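Local structure of glycoside hydrolase family 31 (Trueperella pyogenes, 5I0F) at residues I26-T37 and D90-P101; Q187-V195 and R235-D246. The protein degrades cycloalternan as a retaining glycoside hydrolase of family 31, passing through a covalent sugar-enzyme intermediate. All coordinates share one frame; numbering follows the deposited sequence.

Interaction 1: residues I26-T37 and D90-P101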
loop_
_atom_site.group_PDB
_atom_site.type_symbol
_atom_site.label_atom_id
_atom_site.label_comp_id
_atom_site.label_asym_id
_atom_site.label_seq_id
_atom_site.Cartn_x
_atom_site.Cartn_y
_atom_site.Cartn_z
ATOM N N ILE A 26 28.000 12.769 -0.645
ATOM C CA ILE A 26 29.068 11.775 -0.696
ATOM C C ILE A 26 30.303 12.433 -1.316
ATOM O O ILE A 26 30.240 12.963 -2.423
ATOM C CB ILE A 26 28.626 10.497 -1.463
ATOM C CG1 ILE A 26 27.482 9.824 -0.686
ATOM C CG2 ILE A 26 29.789 9.525 -1.629
ATOM C CD1 ILE A 26 26.967 8.537 -1.298
ATOM N N ALA A 27 31.416 12.398 -0.579
ATOM C CA ALA A 27 32.698 12.936 -1.058
ATOM C C ALA A 27 33.103 12.295 -2.379
ATOM O O ALA A 27 32.905 11.091 -2.582
ATOM C CB ALA A 27 33.791 12.709 -0.022
ATOM N N GLY A 28 33.646 13.106 -3.284
ATOM C CA GLY A 28 34.097 12.628 -4.597
ATOM C C GLY A 28 33.018 12.460 -5.660
ATOM O O GLY A 28 33.346 12.194 -6.814
ATOM N N GLN A 29 31.743 12.595 -5.287
ATOM C CA GLN A 29 30.622 12.519 -6.228
ATOM C C GLN A 29 30.110 13.945 -6.443
ATOM O O GLN A 29 30.511 14.854 -5.726
ATOM C CB GLN A 29 29.479 11.697 -5.649
ATOM C CG GLN A 29 29.721 10.207 -5.525
ATOM C CD GLN A 29 28.429 9.435 -5.251
ATOM O OE1 GLN A 29 27.316 9.995 -5.256
ATOM N NE2 GLN A 29 28.569 8.143 -5.011
ATOM N N SER A 30 29.220 14.126 -7.420
ATOM C CA SER A 30 28.605 15.431 -7.645
ATOM C C SER A 30 27.595 15.718 -6.529
ATOM O O SER A 30 27.004 14.788 -5.958
ATOM C CB SER A 30 27.910 15.493 -8.997
ATOM O OG SER A 30 26.760 14.665 -8.988
ATOM N N LEU A 31 27.444 16.999 -6.206
ATOM C CA LEU A 31 26.438 17.470 -5.265
ATOM C C LEU A 31 25.679 18.605 -5.938
ATOM O O LEU A 31 26.284 19.621 -6.281
ATOM C CB LEU A 31 27.092 17.984 -3.978
ATOM C CG LEU A 31 26.126 18.471 -2.895
ATOM C CD1 LEU A 31 25.166 17.353 -2.489
ATOM C CD2 LEU A 31 26.840 19.044 -1.677
ATOM N N THR A 32 24.367 18.431 -6.118
ATOM C CA THR A 32 23.482 19.472 -6.645
ATOM C C THR A 32 22.845 20.196 -5.468
ATOM O O THR A 32 22.338 19.554 -4.549
ATOM C CB THR A 32 22.379 18.864 -7.532
ATOM O OG1 THR A 32 23.000 18.159 -8.601
ATOM C CG2 THR A 32 21.473 19.921 -8.119
ATOM N N ILE A 33 22.869 21.530 -5.514
ATOM C CA ILE A 33 22.371 22.366 -4.427
ATOM C C ILE A 33 21.216 23.214 -4.945
ATOM O O ILE A 33 21.412 24.028 -5.849
ATOM C CB ILE A 33 23.481 23.296 -3.902
ATOM C CG1 ILE A 33 24.666 22.464 -3.403
ATOM C CG2 ILE A 33 22.956 24.171 -2.772
ATOM C CD1 ILE A 33 25.906 23.264 -3.125
ATOM N N GLY A 34 20.042 23.036 -4.340
ATOM C CA GLY A 34 18.825 23.773 -4.682
ATOM C C GLY A 34 18.309 24.684 -3.570
ATOM O O GLY A 34 18.450 24.380 -2.389
ATOM N N ALA A 35 17.725 25.809 -3.967
ATOM C CA ALA A 35 17.019 26.715 -3.050
ATOM C C ALA A 35 15.902 27.388 -3.818
ATOM O O ALA A 35 15.977 27.501 -5.038
ATOM C CB ALA A 35 17.976 27.752 -2.467
ATOM N N THR A 36 14.855 27.805 -3.110
ATOM C CA THR A 36 13.787 28.573 -3.709
ATOM C C THR A 36 13.657 29.939 -3.012
ATOM O O THR A 36 14.066 30.115 -1.855
ATOM C CB THR A 36 12.429 27.851 -3.644
ATOM O OG1 THR A 36 12.041 27.688 -2.279
ATOM C CG2 THR A 36 12.503 26.480 -4.317
ATOM N N THR A 37 13.102 30.886 -3.754
ATOM C CA THR A 37 12.765 32.201 -3.251
ATOM C C THR A 37 11.244 32.378 -3.298
ATOM O O THR A 37 10.595 31.961 -4.260
ATOM C CB THR A 37 13.459 33.293 -4.081
ATOM O OG1 THR A 37 13.080 33.171 -5.458
ATOM C CG2 THR A 37 14.966 33.143 -3.994
ATOM N N ASP A 90 6.705 28.810 -6.709
ATOM C CA ASP A 90 8.108 28.873 -6.257
ATOM C C ASP A 90 9.071 29.052 -7.427
ATOM O O ASP A 90 8.825 28.596 -8.543
ATOM C CB ASP A 90 8.521 27.616 -5.467
ATOM C CG ASP A 90 7.983 27.598 -4.036
ATOM O OD1 ASP A 90 7.787 28.677 -3.424
ATOM O OD2 ASP A 90 7.780 26.480 -3.511
ATOM N N ASN A 91 10.169 29.732 -7.136
ATOM C CA ASN A 91 11.197 30.038 -8.101
ATOM C C ASN A 91 12.432 29.287 -7.653
ATOM O O ASN A 91 13.062 29.655 -6.663
ATOM C CB ASN A 91 11.434 31.540 -8.127
ATOM C CG ASN A 91 10.160 32.319 -8.417
ATOM O OD1 ASN A 91 9.637 33.023 -7.548
ATOM N ND2 ASN A 91 9.631 32.155 -9.627
ATOM N N GLY A 92 12.731 28.202 -8.359
ATOM C CA GLY A 92 13.881 27.377 -8.066
ATOM C C GLY A 92 15.164 27.958 -8.629
ATOM O O GLY A 92 15.174 28.515 -9.729
ATOM N N TRP A 93 16.238 27.809 -7.857
ATOM C CA TRP A 93 17.597 28.148 -8.267
ATOM C C TRP A 93 18.488 26.953 -7.965
ATOM O O TRP A 93 18.224 26.217 -7.010
ATOM C CB TRP A 93 18.074 29.355 -7.467
ATOM C CG TRP A 93 17.336 30.602 -7.797
ATOM C CD1 TRP A 93 16.138 31.028 -7.266
ATOM C CD2 TRP A 93 17.753 31.614 -8.711
ATOM N NE1 TRP A 93 15.796 32.236 -7.798
ATOM C CE2 TRP A 93 16.764 32.624 -8.692
ATOM C CE3 TRP A 93 18.876 31.776 -9.539
ATOM C CZ2 TRP A 93 16.859 33.768 -9.478
ATOM C CZ3 TRP A 93 18.963 32.918 -10.332
ATOM C CH2 TRP A 93 17.962 33.889 -10.298
ATOM N N GLN A 94 19.552 26.782 -8.745
ATOM C CA GLN A 94 20.390 25.593 -8.649
ATOM C C GLN A 94 21.843 25.862 -9.033
ATOM O O GLN A 94 22.134 26.686 -9.898
ATOM C CB GLN A 94 19.809 24.480 -9.528
ATOM C CG GLN A 94 20.469 23.131 -9.365
ATOM C CD GLN A 94 19.978 22.119 -10.382
ATOM O OE1 GLN A 94 18.953 21.477 -10.182
ATOM N NE2 GLN A 94 20.718 21.971 -11.480
ATOM N N THR A 95 22.741 25.166 -8.350
ATOM C CA THR A 95 24.131 25.054 -8.750
ATOM C C THR A 95 24.570 23.633 -8.429
ATOM O O THR A 95 23.795 22.869 -7.862
ATOM C CB THR A 95 25.017 26.103 -8.024
ATOM O OG1 THR A 95 26.339 26.083 -8.570
ATOM C CG2 THR A 95 25.083 25.863 -6.493
ATOM N N SER A 96 25.796 23.276 -8.792
ATOM C CA SER A 96 26.367 21.990 -8.388
ATOM C C SER A 96 27.875 22.051 -8.169
ATOM O O SER A 96 28.549 23.000 -8.593
ATOM C CB SER A 96 26.014 20.885 -9.385
ATOM O OG SER A 96 26.458 21.222 -10.682
ATOM N N ILE A 97 28.365 21.050 -7.445
ATOM C CA ILE A 97 29.793 20.835 -7.219
ATOM C C ILE A 97 30.078 19.465 -7.829
ATOM O O ILE A 97 29.575 18.479 -7.316
ATOM C CB ILE A 97 30.138 20.837 -5.714
ATOM C CG1 ILE A 97 29.700 22.155 -5.065
ATOM C CG2 ILE A 97 31.639 20.609 -5.521
ATOM C CD1 ILE A 97 29.784 22.172 -3.548
ATOM N N PRO A 98 30.844 19.396 -8.942
ATOM C CA PRO A 98 31.022 18.112 -9.664
ATOM C C PRO A 98 31.781 16.990 -8.931
ATOM O O PRO A 98 31.559 15.807 -9.236
ATOM C CB PRO A 98 31.781 18.522 -10.936
ATOM C CG PRO A 98 32.433 19.822 -10.592
ATOM C CD PRO A 98 31.505 20.513 -9.644
ATOM N N HIS A 99 32.666 17.349 -8.000
ATOM C CA HIS A 99 33.466 16.374 -7.239
ATOM C C HIS A 99 33.667 16.895 -5.830
ATOM O O HIS A 99 34.582 17.672 -5.572
ATOM C CB HIS A 99 34.824 16.136 -7.914
ATOM C CG HIS A 99 34.740 15.311 -9.161
ATOM N ND1 HIS A 99 34.299 14.004 -9.157
ATOM C CD2 HIS A 99 35.034 15.606 -10.451
ATOM C CE1 HIS A 99 34.329 13.527 -10.390
ATOM N NE2 HIS A 99 34.769 14.479 -11.194
ATOM N N LEU A 100 32.797 16.468 -4.926
ATOM C CA LEU A 100 32.696 17.092 -3.612
ATOM C C LEU A 100 33.932 16.814 -2.766
ATOM O O LEU A 100 34.255 15.655 -2.525
ATOM C CB LEU A 100 31.458 16.570 -2.885
ATOM C CG LEU A 100 31.117 17.247 -1.556
ATOM C CD1 LEU A 100 30.678 18.690 -1.768
ATOM C CD2 LEU A 100 30.035 16.437 -0.852
ATOM N N PRO A 101 34.639 17.867 -2.323
ATOM C CA PRO A 101 35.798 17.610 -1.452
ATOM C C PRO A 101 35.409 16.884 -0.163
ATOM O O PRO A 101 34.307 17.109 0.360
ATOM C CB PRO A 101 36.314 19.018 -1.133
ATOM C CG PRO A 101 35.872 19.859 -2.279
ATOM C CD PRO A 101 34.567 19.277 -2.747
HETATM O O HOH W 1 13.187 34.371 -8.553
#
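Two rings meet the facing segment with their edges. H99 brings ND1 to G28 O at 3.1 Å; the oxygen lies in the imidazole plane and the N-H points almost straight at it (172°), yet the donor stands above the carbonyl plane, clear of its lone pairs. The W93 indole turns its edge to A35 O and has T37 OG1 as a neighbour there, a hydroxyl that hydrogen-bonds to G39 O; M44, M59 and P61 from other strands also pack on this tryptophan. Between these ends, strands 31-37 and 91-97 run antiparallel inside the N-terminal beta domain, with paired backbone bonds at L31-I97, I33-T95 and A35-W93.

A type II turn from I26 to Q29 leads into the first strand. G28 occupies the position of positive phi (81°), which glycine adopts easily, and its N donates to L100 O at 2.7 Å. L100 follows strand 91-97 and donates its own N to Q29 O at 2.9 Å, so backbone pairing extends into the turn.

Toward the L31 end of the face that carries L31, I33 and I97, the contacts are apolar: L31 CD2 reaches L100 CD1 at 3.9 Å, and I33 CD1 meets its diagonal neighbour I97 CD1 at 4.1 Å. Aliphatic residues suit this buried part, where F57 and F109 also pack. On the other face G34, opposite Q94, has no side chain, and Q94 extends diagonally toward T32. T32 chi1 of -59° places OG1 beside the backbone N and CG2 anti to it; this methyl rests 3.5 Å from Q94 CD, against the amide.

Interaction 2: residues Q187-V195 and R235-D246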
loop_
_atom_site.group_PDB
_atom_site.type_symbol
_atom_site.label_atom_id
_atom_site.label_comp_id
_atom_site.label_asym_id
_atom_site.label_seq_id
_atom_site.Cartn_x
_atom_site.Cartn_y
_atom_site.Cartn_z
ATOM N N GLN A 187 11.591 -11.948 -8.041
ATOM C CA GLN A 187 12.274 -10.674 -8.041
ATOM C C GLN A 187 13.754 -10.749 -8.454
ATOM O O GLN A 187 14.414 -9.717 -8.602
ATOM C CB GLN A 187 12.149 -10.041 -6.665
ATOM C CG GLN A 187 10.702 -9.729 -6.305
ATOM C CD GLN A 187 10.195 -8.492 -6.999
ATOM O OE1 GLN A 187 10.793 -7.414 -6.886
ATOM N NE2 GLN A 187 9.085 -8.623 -7.717
ATOM N N ARG A 188 14.283 -11.945 -8.665
ATOM C CA ARG A 188 15.683 -12.051 -9.135
ATOM C C ARG A 188 15.893 -11.282 -10.430
ATOM O O ARG A 188 15.075 -11.372 -11.356
ATOM C CB ARG A 188 16.103 -13.491 -9.302
ATOM C CG ARG A 188 17.587 -13.622 -9.597
ATOM C CD ARG A 188 18.055 -15.059 -9.515
ATOM N NE ARG A 188 19.504 -15.078 -9.642
ATOM C CZ ARG A 188 20.290 -16.096 -9.322
ATOM N NH1 ARG A 188 19.784 -17.234 -8.840
ATOM N NH2 ARG A 188 21.609 -15.952 -9.466
ATOM N N GLY A 189 16.992 -10.522 -10.487
ATOM C CA GLY A 189 17.283 -9.659 -11.628
ATOM C C GLY A 189 16.852 -8.203 -11.488
ATOM O O GLY A 189 17.205 -7.375 -12.331
ATOM N N LEU A 190 16.075 -7.893 -10.445
ATOM C CA LEU A 190 15.498 -6.575 -10.257
ATOM C C LEU A 190 16.217 -5.819 -9.144
ATOM O O LEU A 190 16.814 -6.434 -8.242
ATOM C CB LEU A 190 14.003 -6.679 -9.900
ATOM C CG LEU A 190 13.063 -7.387 -10.889
ATOM C CD1 LEU A 190 11.611 -7.307 -10.390
ATOM C CD2 LEU A 190 13.202 -6.813 -12.289
ATOM N N ARG A 191 16.164 -4.498 -9.240
ATOM C CA ARG A 191 16.518 -3.607 -8.146
ATOM C C ARG A 191 15.214 -2.986 -7.646
ATOM O O ARG A 191 14.400 -2.505 -8.440
ATOM C CB ARG A 191 17.472 -2.504 -8.585
ATOM C CG ARG A 191 18.761 -3.013 -9.224
ATOM C CD ARG A 191 19.680 -1.885 -9.691
ATOM N NE ARG A 191 20.831 -2.470 -10.386
ATOM C CZ ARG A 191 20.884 -2.841 -11.673
ATOM N NH1 ARG A 191 19.861 -2.640 -12.503
ATOM N NH2 ARG A 191 22.001 -3.413 -12.146
ATOM N N LEU A 192 15.022 -2.994 -6.343
ATOM C CA LEU A 192 13.792 -2.465 -5.745
ATOM C C LEU A 192 14.069 -1.878 -4.374
ATOM O O LEU A 192 15.212 -1.782 -3.960
ATOM C CB LEU A 192 12.744 -3.572 -5.677
ATOM C CG LEU A 192 13.142 -4.747 -4.788
ATOM C CD1 LEU A 192 11.971 -5.195 -3.964
ATOM C CD2 LEU A 192 13.695 -5.903 -5.578
ATOM N N ASP A 193 13.028 -1.459 -3.670
ATOM C CA ASP A 193 13.182 -0.994 -2.303
ATOM C C ASP A 193 11.905 -1.298 -1.527
ATOM O O ASP A 193 10.936 -1.799 -2.109
ATOM C CB ASP A 193 13.615 0.509 -2.261
ATOM C CG ASP A 193 12.505 1.505 -2.648
ATOM O OD1 ASP A 193 11.476 1.142 -3.261
ATOM O OD2 ASP A 193 12.670 2.707 -2.309
ATOM N N SER A 194 11.954 -1.083 -0.219
ATOM C CA SER A 194 10.832 -1.283 0.667
ATOM C C SER A 194 10.578 -0.019 1.473
ATOM O O SER A 194 11.200 0.200 2.538
ATOM C CB SER A 194 11.055 -2.510 1.567
ATOM O OG SER A 194 10.878 -3.692 0.764
ATOM N N VAL A 195 9.689 0.815 0.923
ATOM C CA VAL A 195 9.218 2.049 1.544
ATOM C C VAL A 195 7.727 2.161 1.243
ATOM O O VAL A 195 7.300 1.936 0.112
ATOM C CB VAL A 195 10.014 3.297 1.073
ATOM C CG1 VAL A 195 9.867 3.583 -0.420
ATOM C CG2 VAL A 195 9.617 4.532 1.878
ATOM N N ARG A 235 13.901 2.514 5.720
ATOM C CA ARG A 235 13.924 2.151 4.320
ATOM C C ARG A 235 15.082 1.207 4.034
ATOM O O ARG A 235 16.152 1.336 4.634
ATOM C CB ARG A 235 14.045 3.404 3.482
ATOM C CG ARG A 235 13.906 3.186 1.994
ATOM C CD ARG A 235 13.707 4.526 1.331
ATOM N NE ARG A 235 13.461 4.441 -0.107
ATOM C CZ ARG A 235 13.300 5.513 -0.878
ATOM N NH1 ARG A 235 13.069 5.378 -2.176
ATOM N NH2 ARG A 235 13.414 6.745 -0.356
ATOM N N THR A 236 14.841 0.259 3.131
ATOM C CA THR A 236 15.848 -0.672 2.659
ATOM C C THR A 236 15.760 -0.779 1.150
ATOM O O THR A 236 14.697 -0.567 0.569
ATOM C CB THR A 236 15.689 -2.078 3.279
ATOM O OG1 THR A 236 14.338 -2.530 3.130
ATOM C CG2 THR A 236 16.027 -2.050 4.755
ATOM N N TRP A 237 16.892 -1.110 0.535
ATOM C CA TRP A 237 17.012 -1.275 -0.912
ATOM C C TRP A 237 17.654 -2.641 -1.200
ATOM O O TRP A 237 18.477 -3.148 -0.393
ATOM C CB TRP A 237 17.897 -0.186 -1.497
ATOM C CG TRP A 237 17.418 1.231 -1.404
ATOM C CD1 TRP A 237 16.844 1.963 -2.407
ATOM C CD2 TRP A 237 17.552 2.114 -0.295
ATOM N NE1 TRP A 237 16.592 3.239 -1.982
ATOM C CE2 TRP A 237 17.019 3.361 -0.687
ATOM C CE3 TRP A 237 18.084 1.977 1.000
ATOM C CZ2 TRP A 237 16.988 4.474 0.170
ATOM C CZ3 TRP A 237 18.056 3.085 1.857
ATOM C CH2 TRP A 237 17.515 4.319 1.434
ATOM N N TYR A 238 17.287 -3.218 -2.344
ATOM C CA TYR A 238 17.682 -4.584 -2.737
ATOM C C TYR A 238 18.085 -4.595 -4.202
ATOM O O TYR A 238 17.314 -4.150 -5.079
ATOM C CB TYR A 238 16.534 -5.605 -2.481
ATOM C CG TYR A 238 16.069 -5.541 -1.053
ATOM C CD1 TYR A 238 16.734 -6.254 -0.059
ATOM C CD2 TYR A 238 15.014 -4.709 -0.671
ATOM C CE1 TYR A 238 16.351 -6.145 1.267
ATOM C CE2 TYR A 238 14.625 -4.592 0.653
ATOM C CZ TYR A 238 15.300 -5.311 1.613
ATOM O OH TYR A 238 14.931 -5.217 2.916
ATOM N N ASP A 239 19.302 -5.066 -4.458
ATOM C CA ASP A 239 19.788 -5.363 -5.801
ATOM C C ASP A 239 19.874 -6.880 -5.850
ATOM O O ASP A 239 20.808 -7.490 -5.291
ATOM C CB ASP A 239 21.148 -4.694 -6.010
ATOM C CG ASP A 239 21.676 -4.839 -7.416
ATOM O OD1 ASP A 239 21.612 -5.922 -8.002
ATOM O OD2 ASP A 239 22.191 -3.850 -7.939
ATOM N N VAL A 240 18.865 -7.488 -6.458
ATOM C CA VAL A 240 18.650 -8.916 -6.315
ATOM C C VAL A 240 19.371 -9.625 -7.455
ATOM O O VAL A 240 18.759 -10.104 -8.416
ATOM C CB VAL A 240 17.169 -9.299 -6.252
ATOM C CG1 VAL A 240 17.017 -10.766 -5.849
ATOM C CG2 VAL A 240 16.432 -8.402 -5.251
ATOM N N ALA A 241 20.687 -9.674 -7.325
ATOM C CA ALA A 241 21.533 -10.303 -8.330
ATOM C C ALA A 241 21.373 -9.680 -9.723
ATOM O O ALA A 241 21.386 -10.407 -10.738
ATOM C CB ALA A 241 21.288 -11.819 -8.365
ATOM N N ALA A 242 21.213 -8.355 -9.765
ATOM C CA ALA A 242 21.118 -7.612 -11.016
ATOM C C ALA A 242 22.528 -7.151 -11.384
ATOM O O ALA A 242 23.021 -7.486 -12.446
ATOM C CB ALA A 242 20.176 -6.421 -10.878
ATOM N N THR A 243 23.206 -6.448 -10.473
ATOM C CA THR A 243 24.571 -5.958 -10.737
ATOM C C THR A 243 25.658 -7.036 -10.656
ATOM O O THR A 243 26.527 -7.109 -11.532
ATOM C CB THR A 243 24.948 -4.836 -9.757
ATOM O OG1 THR A 243 23.918 -3.855 -9.763
ATOM C CG2 THR A 243 26.288 -4.173 -10.149
ATOM N N VAL A 244 25.638 -7.827 -9.577
ATOM C CA VAL A 244 26.527 -8.972 -9.417
ATOM C C VAL A 244 25.617 -10.201 -9.417
ATOM O O VAL A 244 24.764 -10.343 -8.549
ATOM C CB VAL A 244 27.334 -8.860 -8.106
ATOM C CG1 VAL A 244 28.244 -10.058 -7.925
ATOM C CG2 VAL A 244 28.145 -7.555 -8.075
ATOM N N SER A 245 25.811 -11.091 -10.391
ATOM C CA SER A 245 24.794 -12.088 -10.720
ATOM C C SER A 245 24.582 -13.202 -9.686
ATOM O O SER A 245 23.646 -13.997 -9.840
ATOM C CB SER A 245 25.056 -12.677 -12.112
ATOM O OG SER A 245 26.238 -13.413 -12.120
ATOM N N ASP A 246 25.415 -13.247 -8.646
ATOM C CA ASP A 246 25.242 -14.185 -7.535
ATOM C C ASP A 246 25.218 -13.518 -6.155
ATOM O O ASP A 246 25.483 -14.186 -5.127
ATOM C CB ASP A 246 26.341 -15.263 -7.581
ATOM C CG ASP A 246 27.743 -14.692 -7.578
ATOM O OD1 ASP A 246 27.944 -13.489 -7.298
ATOM O OD2 ASP A 246 28.700 -15.465 -7.863
HETATM O O HOH W 2 20.637 -13.029 -11.444
HETATM O O HOH W 3 12.409 -1.354 4.524
#
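R191 and D239 face each other as a non-hydrogen-bonded pair of antiparallel strands 191-194 and 236-240, their side chains lying side by side. From R191 CB, 3.9 Å from Y238 O, the extended chain runs past the carboxylate: CG and CD both pass D239 OD2, and NE makes a weak, bent salt-bridge bond to it at 3.1 Å. Next, CZ lies 3.7 Å from A242 CB, whose methyl sits over the centre of one guanidinium face. At the tip, NH2 donates in the guanidinium plane to T243 OG1 at 3.1 Å. D239 is itself held in place, since its OD1 accepts from A242 N, an Asx motif, and also from T243 N.

At the other end, D193 OD2 takes two bonds from R235, NH1 at 2.7 Å and NE at 2.9 Å. V195 CG1 lies over a face of that guanidinium. Y13 adds a cation-pi contact to R235 and a hydrogen bond to D193 OD1.

G189, at positive phi in a type II turn, donates its N to V240 O, while L192 CD2 packs on V240 CG2 at 3.7 Å. R188 reaches farther and donates from NH2 to S245 O at 2.8 Å.

R188 thus joins turn to loop, R191 joins its strand to D239 and T243, and R235 holds D193; the negative charge of D193, in a buried residue, is probably balanced by R235, whereas the weaker R191-D239 bridge lies at a more exposed edge.

How the interactions relate
Interaction 1 precedes interaction 2 along the chain; their centres are 28 Å apart and their nearest atoms about 11 Å. Each pairs antiparallel strands, but in different sheets: residues 26-37 and 90-101 in the N-terminal domain, residues 187-195 and 235-246 at the edge of a six-stranded sheet that comes before the catalytic barrel in sequence. The two regions connect indirectly: A27 bonds through its backbone to S129, beside the opposite edge strand 130-132 of that second sheet, and Y13 of the N-terminal region meets D193 and R235. Both contacts lie outside the parallel barrel, yet H78, between the segments of interaction 1, and E198, shortly after V195, contribute to a glycan pocket.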